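Local structure of N-terminal acetyltransferase B complex subunit MDM20 (Candida albicans, 5K04) at residues Leu415-Ser420 with Asn446-Thr451; Thr424-Phe429 with Glu740-Ala745; Thr450-Ser455 with Val512-Gln517; Ile457-Trp462 with Asp525-Tyr530; Leu652-Glu655 with Glu661-Gln664. The protein is the auxiliary, non-catalytic subunit of the NatB N-terminal acetyltransferase complex, probably serving as a helical scaffold for the catalytic subunit. All coordinates share one frame; numbering follows the deposited sequence.

How the contacts relate
Following the chain from the N terminus, contact 1 closes a loop of 25 residues by joining the end of helix 409-419 to the loop after helix 440-445. Contact 2 starts within that loop and so crosses contact 1, but it runs on to the C-terminal helix 729-747, and its span of some 310 residues encloses contacts 3, 4 and 5. Contact 3 opens on Thr450 and Thr451, where contact 1 ends, and ties the loop to helix 506-521. Contact 4 crosses it, linking helices 456-485 and 525-537, with the two centres about 9 Å apart. Contact 5 closes a short turn into helix 661-682, whose Thr663 packs on Val743 of contact 2.

Contact 1 of 5, residues Leu415-Ser420 with Asn446-Thr451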
# COMPACT_ATOMS: atom_id res chain seq x y z
N LEU A 415 12.98 13.84 8.26
CA LEU A 415 13.12 15.21 7.79
C LEU A 415 11.81 15.74 7.22
O LEU A 415 11.42 16.88 7.49
CB LEU A 415 14.24 15.29 6.75
CG LEU A 415 14.55 16.69 6.22
CD1 LEU A 415 14.85 17.63 7.41
CD2 LEU A 415 15.72 16.65 5.24
N MET A 416 11.10 14.90 6.45
CA MET A 416 9.79 15.31 5.94
C MET A 416 8.78 15.50 7.07
O MET A 416 8.01 16.46 7.07
CB MET A 416 9.29 14.30 4.90
CG MET A 416 9.92 14.50 3.52
SD MET A 416 9.17 13.67 2.15
CE MET A 416 9.51 12.05 2.66
N LYS A 417 8.81 14.61 8.08
CA LYS A 417 7.90 14.75 9.22
C LYS A 417 8.13 16.07 9.95
O LYS A 417 7.17 16.76 10.31
CB LYS A 417 8.06 13.57 10.19
CG LYS A 417 7.68 12.23 9.58
CD LYS A 417 7.83 11.05 10.55
CE LYS A 417 7.05 11.24 11.84
NZ LYS A 417 7.07 9.99 12.67
N LEU A 418 9.40 16.43 10.19
CA LEU A 418 9.71 17.69 10.86
C LEU A 418 9.22 18.88 10.04
O LEU A 418 8.55 19.77 10.57
CB LEU A 418 11.21 17.82 11.12
CG LEU A 418 11.95 16.84 12.05
CD1 LEU A 418 13.26 17.44 12.58
CD2 LEU A 418 11.11 16.40 13.19
N TYR A 419 9.55 18.90 8.74
CA TYR A 419 9.07 19.96 7.85
C TYR A 419 7.56 20.04 7.85
O TYR A 419 6.99 21.12 7.63
CB TYR A 419 9.54 19.73 6.42
CG TYR A 419 10.96 20.17 6.09
CD1 TYR A 419 11.50 21.35 6.60
CD2 TYR A 419 11.75 19.42 5.24
CE1 TYR A 419 12.80 21.75 6.28
CE2 TYR A 419 13.04 19.79 4.93
CZ TYR A 419 13.57 20.95 5.45
OH TYR A 419 14.85 21.30 5.11
N SER A 420 6.89 18.90 8.08
CA SER A 420 5.43 18.87 8.09
C SER A 420 4.86 19.57 9.31
O SER A 420 3.64 19.78 9.35
CB SER A 420 4.93 17.42 8.05
OG SER A 420 4.87 16.87 9.36
N ASN A 446 2.33 8.69 0.22
CA ASN A 446 1.57 9.87 -0.17
C ASN A 446 1.41 10.92 0.92
O ASN A 446 1.59 12.12 0.69
CB ASN A 446 0.19 9.35 -0.55
CG ASN A 446 -0.56 10.26 -1.37
OD1 ASN A 446 -0.31 11.46 -1.35
ND2 ASN A 446 -1.53 9.72 -2.09
N TYR A 447 0.97 10.45 2.08
CA TYR A 447 0.55 11.31 3.17
C TYR A 447 1.70 12.19 3.67
O TYR A 447 1.44 13.20 4.32
CB TYR A 447 -0.01 10.45 4.29
CG TYR A 447 1.06 9.72 5.09
CD1 TYR A 447 1.67 10.33 6.20
CD2 TYR A 447 1.44 8.41 4.78
CE1 TYR A 447 2.66 9.65 6.96
CE2 TYR A 447 2.42 7.73 5.54
CZ TYR A 447 3.03 8.36 6.62
OH TYR A 447 3.98 7.70 7.36
N TYR A 448 2.96 11.81 3.38
CA TYR A 448 4.09 12.68 3.67
C TYR A 448 4.00 14.00 2.92
O TYR A 448 4.65 14.97 3.32
CB TYR A 448 5.42 11.98 3.31
CG TYR A 448 5.95 11.03 4.37
CD1 TYR A 448 6.63 11.50 5.50
CD2 TYR A 448 5.75 9.66 4.25
CE1 TYR A 448 7.10 10.63 6.48
CE2 TYR A 448 6.21 8.78 5.21
CZ TYR A 448 6.89 9.27 6.33
OH TYR A 448 7.34 8.39 7.27
N LEU A 449 3.20 14.07 1.86
CA LEU A 449 3.01 15.28 1.07
C LEU A 449 1.79 16.09 1.53
O LEU A 449 1.43 17.08 0.87
CB LEU A 449 2.88 14.92 -0.40
CG LEU A 449 4.04 14.11 -1.01
CD1 LEU A 449 3.62 13.51 -2.35
CD2 LEU A 449 5.29 15.00 -1.18
N THR A 450 1.17 15.69 2.64
CA THR A 450 -0.07 16.30 3.11
C THR A 450 -0.00 17.83 3.13
O THR A 450 -0.92 18.51 2.66
CB THR A 450 -0.39 15.76 4.51
OG1 THR A 450 -0.63 14.34 4.44
CG2 THR A 450 -1.59 16.47 5.14
N THR A 451 1.09 18.40 3.65
CA THR A 451 1.22 19.84 3.87
C THR A 451 1.85 20.58 2.70
O THR A 451 2.03 21.80 2.78
CB THR A 451 2.06 20.12 5.13
OG1 THR A 451 3.39 19.62 4.93
CG2 THR A 451 1.45 19.44 6.35
O HOH W 1 5.33 21.65 5.65
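Tyr419 O and Thr451 OG1 are joined across the contact by one water. It lies within bonding distance of Tyr419 O, 2.6 Å, to which it probably donates, and 2.9 Å from Thr451 OG1, so a carbonyl in the last turn of helix 409-419 is linked to the loop through solvent. Beside the bridge, the methyl CG2 of Thr451 rests on Ser420 O at 3.7 Å.

The larger part of the contact surrounds the ring of Tyr448. Lys417 CG meets the ring edge, near its plane, 3.5 Å from Tyr448 CE1. Met416 crosses Tyr448 at about a right angle: its CB approaches Tyr448 CD1 obliquely at 3.9 Å, and the bend of its chain at chi3 (-65°) brings CE to 4.1 Å from Tyr448 CG. The sulfur is more distant, with Met416 SD 5.5 Å from the ring centroid and 48° off its normal, an oblique Met-aromatic contact. Over one face of the ring, toward the rim, stands CE1 of the neighbouring Tyr447. The ammonium of Lys417 is engaged elsewhere, in a salt bridge with Glu555 and a cation-pi contact with Trp414.

The whole contact is buried. Ile428 packs against both Met416 of helix 409-419 and Thr451, while Leu449 packs on Phe429 and Tyr432 of helix 429-434 and on Trp462 and Ile465 of helix 456-485.

Contact 2 of 5, residues Thr424-Phe429 with Glu740-Ala745; sequences TNDLIF and EDCVVA
Cys742 and Asp426 form the close-packed part of this contact. The sulfur of Cys742 is wedged against the loop at Asn425 and Asp426: SG lies 3.5 Å from Asp426 N, 3.7 Å from Asp426 CB and 3.9 Å from Asn425 N. It is carried there by a first torsion of -64°, which sets SG opposite its own carbonyl carbon and directs it out from helix 729-747 into the loop. CB of Asn425 is also near the same sulfur, at 4.1 Å. These are van der Waals approaches, and Cys742 is buried by them and by the surrounding protein.

The outer margin is looser and wetter. Asp426 OD2 reaches over Asp741 CB at 4.0 Å, and the two carboxylates stand obliquely to each other, their planes 63° apart. With Asp426 OD2 and Asp741 OD2 only 4.4 Å apart, like charges would be expected to oppose the approach. A water that donates to both acids, at 3.2 Å to Asp741 OD2 and by a weaker bond to Asp426 OD2, probably eases it. The proximity might raise the proton affinity of one of the two, although Asp741 is exposed to solvent and the shift is probably small.

The arrangement is a loop-on-helix contact: the connection between helices 409-419 and 429-434, in the TPR-clan region, is brought against the C-terminal helix more than 300 residues further on, in a subunit built of helices without strands.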
# COMPACT_ATOMS: atom_id res chain seq x y z
N THR A 424 6.92 25.43 6.12
CA THR A 424 7.94 25.23 5.09
C THR A 424 7.47 24.19 4.06
O THR A 424 8.14 23.20 3.77
CB THR A 424 9.23 24.78 5.76
OG1 THR A 424 8.97 23.62 6.56
CG2 THR A 424 9.77 25.87 6.65
N ASN A 425 6.29 24.44 3.49
CA ASN A 425 5.63 23.44 2.66
C ASN A 425 6.33 23.24 1.32
O ASN A 425 6.08 22.24 0.63
CB ASN A 425 4.17 23.86 2.48
CG ASN A 425 3.54 24.30 3.80
OD1 ASN A 425 3.70 23.64 4.84
ND2 ASN A 425 2.84 25.42 3.77
N ASP A 426 7.24 24.16 1.01
CA ASP A 426 8.06 24.21 -0.19
C ASP A 426 9.00 23.00 -0.31
O ASP A 426 9.40 22.65 -1.42
CB ASP A 426 8.88 25.51 -0.09
CG ASP A 426 9.04 26.20 -1.36
OD1 ASP A 426 9.48 25.56 -2.33
OD2 ASP A 426 8.75 27.41 -1.40
N LEU A 427 9.39 22.39 0.82
CA LEU A 427 10.66 21.68 0.94
C LEU A 427 10.50 20.17 1.08
O LEU A 427 11.51 19.46 1.23
CB LEU A 427 11.44 22.21 2.15
CG LEU A 427 11.66 23.72 2.23
CD1 LEU A 427 12.40 24.09 3.51
CD2 LEU A 427 12.39 24.24 0.97
N ILE A 428 9.28 19.65 1.04
CA ILE A 428 9.06 18.22 1.24
C ILE A 428 9.19 17.44 -0.07
O ILE A 428 9.86 16.41 -0.12
CB ILE A 428 7.68 18.04 1.90
CG1 ILE A 428 7.68 18.70 3.30
CG2 ILE A 428 7.29 16.58 1.93
CD1 ILE A 428 6.35 18.57 4.04
N PHE A 429 8.56 17.94 -1.14
CA PHE A 429 8.59 17.25 -2.44
C PHE A 429 9.99 16.90 -2.93
O PHE A 429 10.16 15.81 -3.50
CB PHE A 429 7.87 18.10 -3.50
CG PHE A 429 6.52 17.58 -3.86
CD1 PHE A 429 6.38 16.35 -4.49
CD2 PHE A 429 5.37 18.31 -3.56
CE1 PHE A 429 5.11 15.85 -4.81
CE2 PHE A 429 4.10 17.83 -3.89
CZ PHE A 429 3.97 16.61 -4.52
N GLU A 740 8.01 32.48 3.80
CA GLU A 740 7.57 33.67 3.09
C GLU A 740 6.87 33.31 1.79
O GLU A 740 5.71 33.66 1.57
CB GLU A 740 8.78 34.58 2.82
CG GLU A 740 8.44 35.83 1.98
CD GLU A 740 9.46 36.96 2.14
OE1 GLU A 740 10.45 36.80 2.87
OE2 GLU A 740 9.26 38.01 1.52
N ASP A 741 7.58 32.59 0.91
CA ASP A 741 7.01 32.22 -0.39
C ASP A 741 5.68 31.49 -0.23
O ASP A 741 4.71 31.79 -0.94
CB ASP A 741 8.02 31.35 -1.15
CG ASP A 741 9.31 32.10 -1.48
OD1 ASP A 741 9.27 33.34 -1.63
OD2 ASP A 741 10.36 31.45 -1.59
N CYS A 742 5.60 30.53 0.69
CA CYS A 742 4.37 29.74 0.78
C CYS A 742 3.22 30.57 1.38
O CYS A 742 2.09 30.50 0.89
CB CYS A 742 4.62 28.44 1.57
SG CYS A 742 5.78 27.30 0.82
N VAL A 743 3.51 31.40 2.38
CA VAL A 743 2.46 32.20 3.02
C VAL A 743 1.98 33.32 2.10
O VAL A 743 0.78 33.60 2.02
CB VAL A 743 2.95 32.76 4.36
CG1 VAL A 743 1.98 33.82 4.88
CG2 VAL A 743 3.09 31.65 5.38
N VAL A 744 2.91 34.00 1.40
CA VAL A 744 2.54 35.13 0.54
C VAL A 744 1.71 34.65 -0.65
O VAL A 744 0.77 35.33 -1.08
CB VAL A 744 3.81 35.88 0.09
CG1 VAL A 744 3.52 36.81 -1.10
CG2 VAL A 744 4.38 36.67 1.26
N ALA A 745 2.05 33.48 -1.20
CA ALA A 745 1.24 32.90 -2.27
C ALA A 745 -0.21 32.73 -1.83
O ALA A 745 -1.14 33.00 -2.61
CB ALA A 745 1.84 31.56 -2.69
O HOH W 2 11.44 28.56 -0.83

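Contact 3 of 5, residues Thr450-Ser455 with Val512-Gln517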
# COMPACT_ATOMS: atom_id res chain seq x y z
N THR A 450 1.17 15.69 2.64
CA THR A 450 -0.07 16.30 3.11
C THR A 450 -0.00 17.83 3.13
O THR A 450 -0.92 18.51 2.66
CB THR A 450 -0.39 15.76 4.51
OG1 THR A 450 -0.63 14.34 4.44
CG2 THR A 450 -1.59 16.47 5.14
N THR A 451 1.09 18.40 3.65
CA THR A 451 1.22 19.84 3.87
C THR A 451 1.85 20.58 2.70
O THR A 451 2.03 21.80 2.78
CB THR A 451 2.06 20.12 5.13
OG1 THR A 451 3.39 19.62 4.93
CG2 THR A 451 1.45 19.44 6.35
N THR A 452 2.20 19.89 1.62
CA THR A 452 2.80 20.54 0.47
C THR A 452 1.88 21.64 -0.08
O THR A 452 0.65 21.54 -0.02
CB THR A 452 3.12 19.51 -0.62
OG1 THR A 452 1.97 18.71 -0.89
CG2 THR A 452 4.26 18.61 -0.14
N ASN A 453 2.51 22.70 -0.62
CA ASN A 453 1.93 23.96 -1.07
C ASN A 453 1.22 23.79 -2.41
O ASN A 453 1.62 22.97 -3.25
CB ASN A 453 3.03 25.02 -1.20
CG ASN A 453 4.20 24.55 -2.06
OD1 ASN A 453 4.78 23.48 -1.84
ND2 ASN A 453 4.54 25.35 -3.08
N PRO A 454 0.15 24.59 -2.65
CA PRO A 454 -0.65 24.47 -3.88
C PRO A 454 -0.00 25.15 -5.07
O PRO A 454 -0.50 26.13 -5.62
CB PRO A 454 -1.98 25.12 -3.47
CG PRO A 454 -1.58 26.16 -2.50
CD PRO A 454 -0.39 25.62 -1.74
N SER A 455 1.14 24.62 -5.50
CA SER A 455 1.79 25.11 -6.70
C SER A 455 1.36 24.27 -7.91
O SER A 455 0.80 23.18 -7.78
CB SER A 455 3.31 25.08 -6.54
OG SER A 455 3.80 23.75 -6.48
N VAL A 512 -7.19 12.78 -4.87
CA VAL A 512 -8.23 13.50 -5.60
C VAL A 512 -8.56 14.82 -4.91
O VAL A 512 -8.66 15.87 -5.56
CB VAL A 512 -9.49 12.62 -5.78
CG1 VAL A 512 -10.65 13.41 -6.41
CG2 VAL A 512 -9.19 11.37 -6.62
N ALA A 513 -8.71 14.79 -3.57
CA ALA A 513 -9.00 16.01 -2.82
C ALA A 513 -7.92 17.07 -3.03
O ALA A 513 -8.22 18.26 -3.19
CB ALA A 513 -9.13 15.69 -1.34
N LYS A 514 -6.65 16.63 -3.04
CA LYS A 514 -5.52 17.53 -3.18
C LYS A 514 -5.46 18.14 -4.59
O LYS A 514 -5.14 19.32 -4.75
CB LYS A 514 -4.24 16.77 -2.86
CG LYS A 514 -3.04 17.65 -2.66
CD LYS A 514 -3.01 18.24 -1.25
CE LYS A 514 -1.67 18.94 -1.04
NZ LYS A 514 -1.54 19.51 0.31
N ILE A 515 -5.75 17.33 -5.61
CA ILE A 515 -5.81 17.85 -6.97
C ILE A 515 -6.89 18.91 -7.10
O ILE A 515 -6.69 19.96 -7.73
CB ILE A 515 -6.05 16.69 -7.95
CG1 ILE A 515 -4.78 15.85 -8.09
CG2 ILE A 515 -6.58 17.22 -9.30
CD1 ILE A 515 -5.05 14.47 -8.68
N LEU A 516 -8.07 18.63 -6.54
CA LEU A 516 -9.17 19.58 -6.62
C LEU A 516 -8.80 20.89 -5.93
O LEU A 516 -8.97 21.97 -6.49
CB LEU A 516 -10.42 18.96 -6.00
CG LEU A 516 -11.01 17.82 -6.82
CD1 LEU A 516 -12.03 17.02 -6.01
CD2 LEU A 516 -11.63 18.41 -8.07
N GLN A 517 -8.22 20.79 -4.73
CA GLN A 517 -7.91 21.98 -3.94
C GLN A 517 -6.94 22.89 -4.68
O GLN A 517 -7.18 24.10 -4.80
CB GLN A 517 -7.32 21.58 -2.58
CG GLN A 517 -6.79 22.77 -1.79
CD GLN A 517 -6.29 22.38 -0.41
OE1 GLN A 517 -5.13 21.98 -0.24
NE2 GLN A 517 -7.17 22.49 0.59
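Lys514 reaches the carbonyls of Thr450 and Thr452 through a chain with a single bend. Its CG stands opposite the backbone N (chi1 -167°), chi2 turns the chain at 81°, and from there it runs extended to NZ, away from helix 506-521 and into the loop. The ammonium then sits between two backbone oxygens. NZ donates to Thr450 O at 2.6 Å, approaching from 44° above the carbonyl plane, and to Thr452 O at 3.0 Å, lying in the plane of that carbonyl and on a lone pair.

The last methylene makes contact too: Lys514 CE is 3.7 Å from Thr452 OG1, the two side chains crossing at a slant. That hydroxyl is bonded to Leu449 O, which helps to fix the rotation of the threonine side chain.

The loop belongs to the connection between helix 440-445 and the long helix 456-485, within the TPR-like helical region, and it contains an inverse gamma turn and a helix cap. Pro454 is the centre of the turn, with Ser455 N bonded to Asn453 O at 2.8 Å, and Ser455 is the N-cap of helix 456-485, its OG accepting from Asn458 N. A lysine from a later helix thus binds the chain just ahead of a helix start.

Both carbonyls would be expected to stabilise the charge of an ammonium held in buried surroundings. Along its aliphatic length Lys514 packs on Trp462 of helix 456-485, while Gln517, one turn on, turns its amide NE2 to Glu671.

Contact 4 of 5, residues Ile457-Trp462 with Asp525-Tyr530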
# COMPACT_ATOMS: atom_id res chain seq x y z
N ILE A 457 3.51 23.01 -10.20
CA ILE A 457 4.42 21.86 -10.26
C ILE A 457 3.95 20.74 -9.34
O ILE A 457 3.97 19.57 -9.71
CB ILE A 457 5.86 22.30 -9.93
CG1 ILE A 457 6.36 23.23 -11.04
CG2 ILE A 457 6.78 21.10 -9.82
CD1 ILE A 457 7.72 23.79 -10.78
N ASN A 458 3.50 21.09 -8.13
CA ASN A 458 2.97 20.08 -7.23
C ASN A 458 1.68 19.48 -7.76
O ASN A 458 1.45 18.27 -7.66
CB ASN A 458 2.77 20.69 -5.84
CG ASN A 458 4.09 21.09 -5.15
OD1 ASN A 458 5.19 20.93 -5.71
ND2 ASN A 458 3.97 21.64 -3.93
N LEU A 459 0.81 20.32 -8.35
CA LEU A 459 -0.42 19.83 -8.97
C LEU A 459 -0.11 18.77 -10.03
O LEU A 459 -0.71 17.68 -10.03
CB LEU A 459 -1.19 20.99 -9.58
CG LEU A 459 -2.35 20.61 -10.52
CD1 LEU A 459 -3.41 19.79 -9.79
CD2 LEU A 459 -2.97 21.85 -11.17
N ASP A 460 0.83 19.06 -10.93
CA ASP A 460 1.20 18.10 -11.96
C ASP A 460 1.80 16.83 -11.35
O ASP A 460 1.60 15.74 -11.88
CB ASP A 460 2.18 18.74 -12.94
CG ASP A 460 1.54 19.88 -13.75
OD1 ASP A 460 0.34 19.76 -14.11
OD2 ASP A 460 2.23 20.88 -14.04
N ALA A 461 2.50 16.96 -10.23
CA ALA A 461 3.01 15.78 -9.54
C ALA A 461 1.86 14.94 -8.97
O ALA A 461 1.88 13.71 -9.05
CB ALA A 461 3.98 16.19 -8.44
N TRP A 462 0.85 15.61 -8.40
CA TRP A 462 -0.31 14.89 -7.88
C TRP A 462 -1.08 14.16 -8.98
O TRP A 462 -1.54 13.03 -8.79
CB TRP A 462 -1.24 15.84 -7.15
CG TRP A 462 -0.76 16.17 -5.78
CD1 TRP A 462 -0.24 17.36 -5.35
CD2 TRP A 462 -0.75 15.29 -4.65
NE1 TRP A 462 0.08 17.27 -4.02
CE2 TRP A 462 -0.21 16.01 -3.57
CE3 TRP A 462 -1.13 13.97 -4.45
CZ2 TRP A 462 -0.06 15.46 -2.31
CZ3 TRP A 462 -0.97 13.40 -3.18
CH2 TRP A 462 -0.44 14.15 -2.13
N ASP A 525 -8.71 25.01 -14.67
CA ASP A 525 -9.91 24.19 -14.86
C ASP A 525 -9.67 22.99 -15.76
O ASP A 525 -10.59 22.18 -15.93
CB ASP A 525 -11.05 25.05 -15.42
CG ASP A 525 -11.63 26.02 -14.40
OD1 ASP A 525 -11.09 26.13 -13.28
OD2 ASP A 525 -12.64 26.69 -14.73
N GLY A 526 -8.47 22.87 -16.35
CA GLY A 526 -8.20 21.72 -17.20
C GLY A 526 -8.39 20.40 -16.47
O GLY A 526 -9.03 19.48 -16.99
N TYR A 527 -7.88 20.31 -15.25
CA TYR A 527 -7.97 19.08 -14.48
C TYR A 527 -9.30 18.94 -13.76
O TYR A 527 -9.77 17.82 -13.53
CB TYR A 527 -6.84 19.01 -13.46
CG TYR A 527 -5.45 18.93 -14.05
CD1 TYR A 527 -5.14 18.04 -15.08
CD2 TYR A 527 -4.43 19.75 -13.56
CE1 TYR A 527 -3.85 17.98 -15.61
CE2 TYR A 527 -3.15 19.70 -14.08
CZ TYR A 527 -2.86 18.82 -15.10
OH TYR A 527 -1.58 18.78 -15.60
N LEU A 528 -9.92 20.07 -13.39
CA LEU A 528 -11.09 20.05 -12.52
C LEU A 528 -12.23 19.22 -13.11
O LEU A 528 -12.88 18.46 -12.40
CB LEU A 528 -11.54 21.48 -12.25
CG LEU A 528 -12.77 21.69 -11.37
CD1 LEU A 528 -12.40 21.64 -9.90
CD2 LEU A 528 -13.42 23.01 -11.72
N ASN A 529 -12.47 19.36 -14.42
CA ASN A 529 -13.60 18.69 -15.07
C ASN A 529 -13.44 17.17 -15.10
O ASN A 529 -14.44 16.44 -15.11
CB ASN A 529 -13.76 19.23 -16.49
CG ASN A 529 -14.95 18.64 -17.22
OD1 ASN A 529 -14.91 17.50 -17.71
ND2 ASN A 529 -16.02 19.42 -17.34
N TYR A 530 -12.21 16.68 -15.14
CA TYR A 530 -11.99 15.23 -15.13
C TYR A 530 -12.29 14.65 -13.76
O TYR A 530 -12.86 13.55 -13.65
CB TYR A 530 -10.55 14.91 -15.55
CG TYR A 530 -10.19 13.45 -15.44
CD1 TYR A 530 -9.71 12.91 -14.24
CD2 TYR A 530 -10.32 12.60 -16.52
CE1 TYR A 530 -9.38 11.57 -14.14
CE2 TYR A 530 -9.98 11.25 -16.43
CZ TYR A 530 -9.51 10.75 -15.24
OH TYR A 530 -9.19 9.42 -15.14
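Tyr527 reaches from helix 525-537 to helix 456-485 and meets Asp460 with its hydroxyl and Leu459 with its edge. The OH donates to Asp460 OD1 at 2.6 Å, a short bond that meets the oxygen nearly end-on, in the direction of the carboxylate's own C-O bond. The acid stands almost upright to the ring, the two planes 79° apart. On the apolar side Leu459 CD2 lies in the plane of the ring at its edge, 3.5 Å from Tyr527 CD2 and 3.6 Å from Tyr527 CE2. Leu459 CG is scarcely further off, 3.8 Å from Tyr527 CD2, so the branch point of the leucine as well as its methyl bears on the ring.

Two neighbouring residues of one helical turn therefore hold a single tyrosine, one at the hydroxyl and one along the ring edge. A chi1 of 168° carries the branched end of Leu459 toward that edge, and one of -66° turns the carboxylate of Asp460 toward the hydroxyl.

Further out, Lys456 packs on Tyr527 and makes a long, weak ion pair with Asp460 OD1. Val463 also touches the tyrosine, and Leu459 is backed by Thr524. The backbones themselves stay well apart, with 9.4 Å between the CA atoms of Leu459 and Tyr527. Helix 525-537 follows helix 506-521 in the chain, and both pack against helix 456-485, the latter through Ile518 on Leu459; Tyr527 on Ser519 joins the successive pair. This is alpha-helical packing consistent with the TPR clan.

Contact 5 of 5, residues Leu652-Glu655 with Glu661-Gln664; sequences LIPE and ELTQ
Leu662 and Pro654 meet first at the root of the leucine side chain, in the opening turn of helix 661-682. Leu662 CB lies 3.8 Å from Pro654 CD, the leucine crossing the proline ring at about a right angle, and Pro654 CG is 4.0 Å from Leu662 N. CG of the leucine has no partner within 4.2 Å across the contact, which continues along the CD1 branch. CG is set opposite the backbone N (chi1 174°), and a second torsion of 64° swings CD1 toward the incoming loop. There CD1 finds Ile653 CG1 at 3.9 Å and Leu652 CD1 at 4.0 Å, so that the tip of one residue is touched by two consecutive ones. Ile653 lies alongside Leu662 and points the same way, whereas Leu652 comes in at a slant. Beyond the two segments the leucine packs on Leu707 and Gln711 of helix 707-717, the first of which also touches Ile653.

At the margin the helix start is more polar. Glu661 reaches over Pro654, but its OE1 is bonded to Ser659 OG, and its distance of 4.3 Å from Pro654 CB is a loose approach. Leu652 O is held by Asn665 ND2.

The chain therefore folds back on itself over a five-residue connection, bringing the CA atoms of Ile653 and Leu662 to 5.5 Å. The joining is apolar, which suggests that the hydrophobic effect and close packing hold the two segments together, chiefly around the buried Leu652 and Leu662, while the polar bonds of Glu661 and Leu652 are made to Ser659 and Asn665.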
# COMPACT_ATOMS: atom_id res chain seq x y z
N LEU A 652 -8.15 30.68 13.02
CA LEU A 652 -7.34 29.75 12.23
C LEU A 652 -5.86 29.93 12.52
O LEU A 652 -5.06 29.03 12.24
CB LEU A 652 -7.62 29.95 10.73
CG LEU A 652 -7.05 31.20 10.05
CD1 LEU A 652 -5.60 31.03 9.55
CD2 LEU A 652 -7.95 31.64 8.90
N ILE A 653 -5.47 31.08 13.08
CA ILE A 653 -4.07 31.36 13.38
C ILE A 653 -3.69 30.71 14.70
O ILE A 653 -4.27 31.02 15.75
CB ILE A 653 -3.81 32.87 13.42
CG1 ILE A 653 -4.16 33.50 12.08
CG2 ILE A 653 -2.35 33.14 13.77
CD1 ILE A 653 -3.98 35.01 12.06
N PRO A 654 -2.74 29.79 14.68
CA PRO A 654 -2.31 29.17 15.93
C PRO A 654 -1.42 30.12 16.71
O PRO A 654 -0.72 30.96 16.14
CB PRO A 654 -1.54 27.93 15.46
CG PRO A 654 -1.03 28.31 14.10
CD PRO A 654 -2.03 29.26 13.50
N GLU A 655 -1.47 29.98 18.05
CA GLU A 655 -0.64 30.84 18.90
C GLU A 655 0.84 30.60 18.67
O GLU A 655 1.66 31.50 18.93
CB GLU A 655 -1.00 30.63 20.38
CG GLU A 655 -0.73 29.25 20.91
CD GLU A 655 -1.17 29.11 22.36
OE1 GLU A 655 -1.42 30.15 23.01
OE2 GLU A 655 -1.28 27.96 22.84
N GLU A 661 -0.07 24.45 10.91
CA GLU A 661 -1.52 24.65 10.85
C GLU A 661 -1.90 25.99 10.26
O GLU A 661 -3.04 26.14 9.80
CB GLU A 661 -2.16 24.60 12.23
CG GLU A 661 -1.96 23.36 13.02
CD GLU A 661 -2.18 23.62 14.48
OE1 GLU A 661 -1.19 23.66 15.23
OE2 GLU A 661 -3.34 23.86 14.85
N LEU A 662 -1.01 26.97 10.33
CA LEU A 662 -1.33 28.28 9.78
C LEU A 662 -1.58 28.20 8.28
O LEU A 662 -2.60 28.68 7.78
CB LEU A 662 -0.21 29.27 10.11
CG LEU A 662 -0.38 30.63 9.45
CD1 LEU A 662 -1.64 31.31 9.99
CD2 LEU A 662 0.83 31.48 9.71
N THR A 663 -0.66 27.57 7.54
CA THR A 663 -0.85 27.49 6.10
C THR A 663 -1.86 26.42 5.71
O THR A 663 -2.52 26.54 4.67
CB THR A 663 0.49 27.28 5.40
OG1 THR A 663 1.22 26.21 6.02
CG2 THR A 663 1.31 28.56 5.45
N GLN A 664 -2.03 25.39 6.54
CA GLN A 664 -3.10 24.43 6.30
C GLN A 664 -4.48 25.10 6.35
O GLN A 664 -5.29 24.95 5.43
CB GLN A 664 -3.04 23.30 7.33
CG GLN A 664 -1.95 22.28 7.13
CD GLN A 664 -2.14 21.11 8.09
OE1 GLN A 664 -1.84 21.21 9.28
NE2 GLN A 664 -2.68 20.00 7.57